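Local atomic coordinates of 3-carboxy-cis,cis-muconate cycloisomerase (Pseudomonas putida, PDB entry 1RE5), a protein that belongs to the largely helical lyase superfamily that includes adenylosuccinate lyase, and assembles from four copies of its chain. Residues A121-L124 with I125-D128; H176-R179 with L180-R184; E325-P328 with D329-L333. All blocks are in the same frame, centred on the assembly; numbering follows the deposited sequence.

Interaction 1. Residues A121-L124 with I125-D128; sequences ALDL and IEAD
Two successive turns of the long helix 106-142, part of the helical bundle of this lyase-superfamily chain, meet through L122 and E126, four residues apart on the same side of the helix. The side chains cross at a slant: CD2 of L122 lies 3.5 Å from CG of E126, so a leucine methyl packs against the aliphatic part of the glutamate. E126 has CG anti to its carbonyl carbon (chi1 -67°) and runs extended from there, which carries the carboxylate back along the helix, near CD2 of L122 and toward D123. The two acids come close, with OD2 of D123 4.3 Å from OE1 of E126, yet each has a salt bridge to R184 of helix 162-187; the arginine probably offsets the repulsion between them.

I125 leans back over the preceding turn, its CG1 3.4 Å from O of A121. Around these turns, L122 and I125 both touch L180 of helix 162-187 and meet F236 and L240 of helix 231-257 respectively, while A121 and L124 turn to M15 and A14 of helix 13-18. The buried side of the stretch is thus apolar, while D123 and E126 gather around R184.

Beneath the side chains runs regular alpha-helical bonding. E126 N donates to O of L122, and A127 N to O of D123, while D128 N reaches O of L124 at 2.9 Å. The straightest bond is I125 N to O of A121, 3.0 Å long with an N-H...O angle of 179°.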
loop_
_atom_site.group_PDB
_atom_site.type_symbol
_atom_site.label_atom_id
_atom_site.label_comp_id
_atom_site.label_asym_id
_atom_site.label_seq_id
_atom_site.Cartn_x
_atom_site.Cartn_y
_atom_site.Cartn_z
ATOM N N ALA D 121 -4.849 22.814 10.122
ATOM C CA ALA D 121 -3.783 21.818 10.153
ATOM C C ALA D 121 -2.574 22.307 9.354
ATOM O O ALA D 121 -1.435 22.219 9.812
ATOM C CB ALA D 121 -4.280 20.509 9.579
ATOM N N LEU D 122 -2.826 22.828 8.159
ATOM C CA LEU D 122 -1.745 23.315 7.314
ATOM C C LEU D 122 -0.942 24.344 8.086
ATOM O O LEU D 122 0.294 24.347 8.045
ATOM C CB LEU D 122 -2.306 23.963 6.053
ATOM C CG LEU D 122 -1.497 23.760 4.773
ATOM C CD1 LEU D 122 -1.968 24.764 3.753
ATOM C CD2 LEU D 122 -0.017 23.937 5.032
ATOM N N ASP D 123 -1.660 25.217 8.793
ATOM C CA ASP D 123 -1.047 26.271 9.594
ATOM C C ASP D 123 -0.128 25.726 10.685
ATOM O O ASP D 123 0.944 26.284 10.913
ATOM C CB ASP D 123 -2.137 27.177 10.201
ATOM C CG ASP D 123 -2.698 28.195 9.188
ATOM O OD1 ASP D 123 -3.750 28.815 9.479
ATOM O OD2 ASP D 123 -2.082 28.378 8.105
ATOM N N LEU D 124 -0.531 24.647 11.353
ATOM C CA LEU D 124 0.316 24.054 12.392
ATOM C C LEU D 124 1.583 23.472 11.781
ATOM O O LEU D 124 2.699 23.729 12.242
ATOM C CB LEU D 124 -0.402 22.925 13.125
ATOM C CG LEU D 124 -1.495 23.264 14.130
ATOM C CD1 LEU D 124 -1.743 22.039 15.011
ATOM C CD2 LEU D 124 -1.060 24.442 14.984
ATOM N N ILE D 125 1.378 22.679 10.736
ATOM C CA ILE D 125 2.446 22.016 10.027
ATOM C C ILE D 125 3.478 22.987 9.506
ATOM O O ILE D 125 4.674 22.724 9.609
ATOM C CB ILE D 125 1.858 21.170 8.887
ATOM C CG1 ILE D 125 1.082 20.005 9.510
ATOM C CG2 ILE D 125 2.968 20.703 7.925
ATOM C CD1 ILE D 125 0.437 19.096 8.516
ATOM N N GLU D 126 3.034 24.114 8.961
ATOM C CA GLU D 126 3.986 25.099 8.450
ATOM C C GLU D 126 4.795 25.702 9.599
ATOM O O GLU D 126 5.998 25.925 9.464
ATOM C CB GLU D 126 3.270 26.208 7.672
ATOM C CG GLU D 126 2.614 25.742 6.374
ATOM C CD GLU D 126 2.237 26.906 5.440
ATOM O OE1 GLU D 126 1.543 27.854 5.894
ATOM O OE2 GLU D 126 2.632 26.870 4.248
ATOM N N ALA D 127 4.138 25.950 10.730
ATOM C CA ALA D 127 4.814 26.524 11.891
ATOM C C ALA D 127 5.904 25.570 12.341
ATOM O O ALA D 127 7.088 25.927 12.362
ATOM C CB ALA D 127 3.828 26.749 13.022
ATOM N N ASP D 128 5.497 24.348 12.694
ATOM C CA ASP D 128 6.435 23.319 13.138
ATOM C C ASP D 128 7.580 23.093 12.146
ATOM O O ASP D 128 8.732 22.981 12.558
ATOM C CB ASP D 128 5.704 22.003 13.398
ATOM C CG ASP D 128 4.779 22.079 14.600
ATOM O OD1 ASP D 128 4.976 22.978 15.446
ATOM O OD2 ASP D 128 3.864 21.232 14.711
#

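Interaction 2. Residues H176-R179 with L180-R184; sequences HRQR and LQELR
Backbone hydrogen bonds join H176-R179 to L180-R184 in successive turns of one helix. L180 N donates to O of H176 at 2.9 Å, Q181 N to O of R177, E182 N to O of Q178 at 3.0 Å, and L183 N to O of R179 at 3.1 Å. Q181 N also makes a weak bond to O of Q178.

Among the side chains, Q178 and E182 run alongside each other, pointing the same way, with their flat ends turned 71° apart. E182 places CG anti to its carbonyl carbon (chi1 -54°), which lays that methylene back over the carbonyl of Q178. L180 reaches over the turn before it, its CD2 3.7 Å from O of H176.

The charged ends of R179 and E182 look across to the second subunit. R179, extended from CG to NE, forms salt bridges with D231 and E235 of that subunit, and E182 forms one with its R186.

On the apolar side, L180 touches L129 of helix 106-142 and V239 of helix 231-257, which L183 also meets. Helix 162-187 thus faces both its own chain and another subunit, as expected of a long helix in the central helical bundle through which tetramers of this superfamily associate.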
loop_
_atom_site.group_PDB
_atom_site.type_symbol
_atom_site.label_atom_id
_atom_site.label_comp_id
_atom_site.label_asym_id
_atom_site.label_seq_id
_atom_site.Cartn_x
_atom_site.Cartn_y
_atom_site.Cartn_z
ATOM N N HIS D 176 9.873 20.896 1.201
ATOM C CA HIS D 176 8.500 20.580 1.582
ATOM C C HIS D 176 7.743 21.836 1.921
ATOM O O HIS D 176 6.536 21.924 1.667
ATOM C CB HIS D 176 8.470 19.616 2.768
ATOM C CG HIS D 176 9.087 18.293 2.459
ATOM N ND1 HIS D 176 9.603 17.460 3.431
ATOM C CD2 HIS D 176 9.326 17.683 1.275
ATOM C CE1 HIS D 176 10.139 16.397 2.858
ATOM N NE2 HIS D 176 9.984 16.509 1.550
ATOM N N ARG D 177 8.445 22.806 2.497
ATOM C CA ARG D 177 7.816 24.068 2.864
ATOM C C ARG D 177 7.362 24.732 1.586
ATOM O O ARG D 177 6.275 25.306 1.510
ATOM C CB ARG D 177 8.814 24.948 3.597
ATOM C CG ARG D 177 9.321 24.297 4.860
ATOM C CD ARG D 177 10.280 25.192 5.577
ATOM N NE ARG D 177 9.624 26.365 6.136
ATOM C CZ ARG D 177 10.283 27.445 6.550
ATOM N NH1 ARG D 177 11.610 27.480 6.449
ATOM N NH2 ARG D 177 9.623 28.477 7.073
ATOM N N GLN D 178 8.218 24.603 0.581
ATOM C CA GLN D 178 8.014 25.134 -0.757
ATOM C C GLN D 178 6.778 24.479 -1.369
ATOM O O GLN D 178 5.914 25.159 -1.902
ATOM C CB GLN D 178 9.255 24.796 -1.573
ATOM C CG GLN D 178 9.450 25.468 -2.895
ATOM C CD GLN D 178 10.729 24.947 -3.575
ATOM O OE1 GLN D 178 11.818 24.907 -2.958
ATOM N NE2 GLN D 178 10.603 24.541 -4.848
ATOM N N ARG D 179 6.694 23.154 -1.273
ATOM C CA ARG D 179 5.568 22.401 -1.824
ATOM C C ARG D 179 4.256 22.778 -1.141
ATOM O O ARG D 179 3.224 22.959 -1.802
ATOM C CB ARG D 179 5.826 20.896 -1.683
ATOM C CG ARG D 179 6.935 20.363 -2.599
ATOM C CD ARG D 179 7.375 18.947 -2.207
ATOM N NE ARG D 179 8.379 18.421 -3.126
ATOM C CZ ARG D 179 9.511 17.834 -2.746
ATOM N NH1 ARG D 179 9.787 17.685 -1.457
ATOM N NH2 ARG D 179 10.386 17.416 -3.655
ATOM N N LEU D 180 4.300 22.892 0.186
ATOM C CA LEU D 180 3.129 23.265 0.982
ATOM C C LEU D 180 2.621 24.648 0.559
ATOM O O LEU D 180 1.427 24.929 0.545
ATOM C CB LEU D 180 3.524 23.277 2.461
ATOM C CG LEU D 180 3.014 22.146 3.361
ATOM C CD1 LEU D 180 2.648 20.904 2.552
ATOM C CD2 LEU D 180 4.053 21.848 4.405
ATOM N N GLN D 181 3.558 25.506 0.199
ATOM C CA GLN D 181 3.238 26.855 -0.219
ATOM C C GLN D 181 2.550 26.826 -1.577
ATOM O O GLN D 181 1.560 27.522 -1.790
ATOM C CB GLN D 181 4.530 27.671 -0.294
ATOM C CG GLN D 181 4.357 29.169 -0.273
ATOM C CD GLN D 181 5.693 29.894 -0.254
ATOM O OE1 GLN D 181 6.511 29.751 -1.174
ATOM N NE2 GLN D 181 5.924 30.674 0.796
ATOM N N GLU D 182 3.065 26.009 -2.489
ATOM C CA GLU D 182 2.500 25.937 -3.827
ATOM C C GLU D 182 1.119 25.320 -3.896
ATOM O O GLU D 182 0.345 25.647 -4.795
ATOM C CB GLU D 182 3.431 25.165 -4.750
ATOM C CG GLU D 182 4.848 25.705 -4.776
ATOM C CD GLU D 182 5.765 24.881 -5.659
ATOM O OE1 GLU D 182 5.510 23.660 -5.785
ATOM O OE2 GLU D 182 6.742 25.445 -6.210
ATOM N N LEU D 183 0.798 24.434 -2.960
ATOM C CA LEU D 183 -0.505 23.788 -2.985
ATOM C C LEU D 183 -1.568 24.551 -2.192
ATOM O O LEU D 183 -2.771 24.294 -2.328
ATOM C CB LEU D 183 -0.391 22.346 -2.463
ATOM C CG LEU D 183 -0.138 22.071 -0.976
ATOM C CD1 LEU D 183 -1.372 22.359 -0.141
ATOM C CD2 LEU D 183 0.230 20.618 -0.811
ATOM N N ARG D 184 -1.133 25.490 -1.366
ATOM C CA ARG D 184 -2.072 26.243 -0.549
ATOM C C ARG D 184 -3.255 26.835 -1.334
ATOM O O ARG D 184 -4.417 26.598 -0.993
ATOM C CB ARG D 184 -1.324 27.344 0.205
ATOM C CG ARG D 184 -2.172 28.099 1.191
ATOM C CD ARG D 184 -1.373 28.455 2.439
ATOM N NE ARG D 184 -2.274 28.848 3.518
ATOM C CZ ARG D 184 -2.036 28.658 4.813
ATOM N NH1 ARG D 184 -0.910 28.080 5.216
ATOM N NH2 ARG D 184 -2.947 29.019 5.710
#

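Interaction 3. Residues E325-P328 with D329-L333; sequences ETLP and DICCL
Side-chain contacts between E325-P328 and D329-L333 are apolar and few. CD2 of L327 comes within 4.1 Å of SG of C331, one turn on, and CG2 of T326 is 4.2 Å from CD1 of I330. I330 sets CG1 anti to its carbonyl carbon (chi1 -64°), so that this branch folds back to 3.3 Å from O of T326.

Four backbone hydrogen bonds carry the helix through: D329 N to O of E325, I330 N to O of T326, C331 N to O of L327, and C332 N to O of P328 at 2.9 Å. This is a proline-containing, kinked segment of a long bundle helix, the kink lying where N of E325 and N of P328 make no bond to the turn before; at P328 there is no N-H to give.

The polar ends have other partners: E325 makes a salt bridge with R24, whereas OG1 of T326 bonds back to O of A322. E325, T326 and D329 also pack against F6, R297 and D329 of the third subunit, R297 being a residue that lines a DTT pocket in this entry. Within the chain, I330 of helix 319-347 reaches L301, L302 and L305 of helix 286-307 and, with C331, L240 of helix 231-257.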
loop_
_atom_site.group_PDB
_atom_site.type_symbol
_atom_site.label_atom_id
_atom_site.label_comp_id
_atom_site.label_asym_id
_atom_site.label_seq_id
_atom_site.Cartn_x
_atom_site.Cartn_y
_atom_site.Cartn_z
ATOM N N GLU D 325 -11.809 8.997 7.668
ATOM C CA GLU D 325 -10.903 8.838 8.794
ATOM C C GLU D 325 -9.448 8.769 8.366
ATOM O O GLU D 325 -8.557 9.052 9.153
ATOM C CB GLU D 325 -11.274 7.581 9.580
ATOM C CG GLU D 325 -12.714 7.594 10.079
ATOM C CD GLU D 325 -12.971 8.691 11.107
ATOM O OE1 GLU D 325 -12.602 9.866 10.854
ATOM O OE2 GLU D 325 -13.549 8.375 12.173
ATOM N N THR D 326 -9.207 8.412 7.112
ATOM C CA THR D 326 -7.850 8.285 6.608
ATOM C C THR D 326 -7.034 9.569 6.581
ATOM O O THR D 326 -5.894 9.588 7.037
ATOM C CB THR D 326 -7.857 7.670 5.194
ATOM O OG1 THR D 326 -8.577 6.431 5.234
ATOM C CG2 THR D 326 -6.435 7.412 4.699
ATOM N N LEU D 327 -7.600 10.639 6.038
ATOM C CA LEU D 327 -6.865 11.901 5.954
ATOM C C LEU D 327 -6.517 12.407 7.352
ATOM O O LEU D 327 -5.398 12.882 7.594
ATOM C CB LEU D 327 -7.679 12.953 5.200
ATOM C CG LEU D 327 -6.939 13.764 4.135
ATOM C CD1 LEU D 327 -7.874 14.824 3.576
ATOM C CD2 LEU D 327 -5.715 14.422 4.717
ATOM N N PRO D 328 -7.466 12.319 8.298
ATOM C CA PRO D 328 -7.104 12.804 9.631
ATOM C C PRO D 328 -5.965 11.974 10.229
ATOM O O PRO D 328 -5.035 12.518 10.821
ATOM C CB PRO D 328 -8.412 12.680 10.408
ATOM C CG PRO D 328 -9.439 12.931 9.345
ATOM C CD PRO D 328 -8.917 12.089 8.204
ATOM N N ASP D 329 -6.021 10.662 10.068
ATOM C CA ASP D 329 -4.955 9.833 10.613
ATOM C C ASP D 329 -3.595 10.274 10.103
ATOM O O ASP D 329 -2.633 10.345 10.866
ATOM C CB ASP D 329 -5.165 8.358 10.259
ATOM C CG ASP D 329 -6.096 7.661 11.221
ATOM O OD1 ASP D 329 -6.262 6.421 11.089
ATOM O OD2 ASP D 329 -6.661 8.357 12.107
ATOM N N ILE D 330 -3.513 10.557 8.806
ATOM C CA ILE D 330 -2.254 10.982 8.212
ATOM C C ILE D 330 -1.751 12.255 8.890
ATOM O O ILE D 330 -0.601 12.327 9.306
ATOM C CB ILE D 330 -2.412 11.219 6.700
ATOM C CG1 ILE D 330 -2.764 9.906 6.003
ATOM C CG2 ILE D 330 -1.121 11.780 6.129
ATOM C CD1 ILE D 330 -3.120 10.048 4.548
ATOM N N CYS D 331 -2.627 13.249 9.011
ATOM C CA CYS D 331 -2.276 14.512 9.647
ATOM C C CYS D 331 -1.782 14.323 11.077
ATOM O O CYS D 331 -0.790 14.937 11.493
ATOM C CB CYS D 331 -3.483 15.446 9.644
ATOM S SG CYS D 331 -3.859 16.102 8.010
ATOM N N CYS D 332 -2.468 13.478 11.837
ATOM C CA CYS D 332 -2.069 13.254 13.219
ATOM C C CYS D 332 -0.725 12.550 13.311
ATOM O O CYS D 332 0.134 12.931 14.105
ATOM C CB CYS D 332 -3.146 12.455 13.953
ATOM S SG CYS D 332 -4.680 13.379 14.083
ATOM N N LEU D 333 -0.547 11.524 12.485
ATOM C CA LEU D 333 0.693 10.753 12.451
ATOM C C LEU D 333 1.886 11.659 12.178
ATOM O O LEU D 333 2.922 11.571 12.846
ATOM C CB LEU D 333 0.599 9.680 11.362
ATOM C CG LEU D 333 0.620 8.187 11.732
ATOM C CD1 LEU D 333 0.403 7.974 13.227
ATOM C CD2 LEU D 333 -0.456 7.476 10.919
#

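From the N terminus the chain passes interaction 1 on helix 106-142, interaction 2 on helix 162-187 and interaction 3 on helix 319-347. Each lies within a single helix and closes no loop beyond the helical turns themselves; the three follow in series, neither nested nor crossed. Interactions 1 and 2 touch through R184, which ties helix 162-187 to helix 106-142. Interaction 3 has no direct contact with either, its centre about 14 Å from that of interaction 1, but helix 231-257 meets all three. L240 is a shared neighbour of 121-128 and 325-333, while V239 meets 176-184.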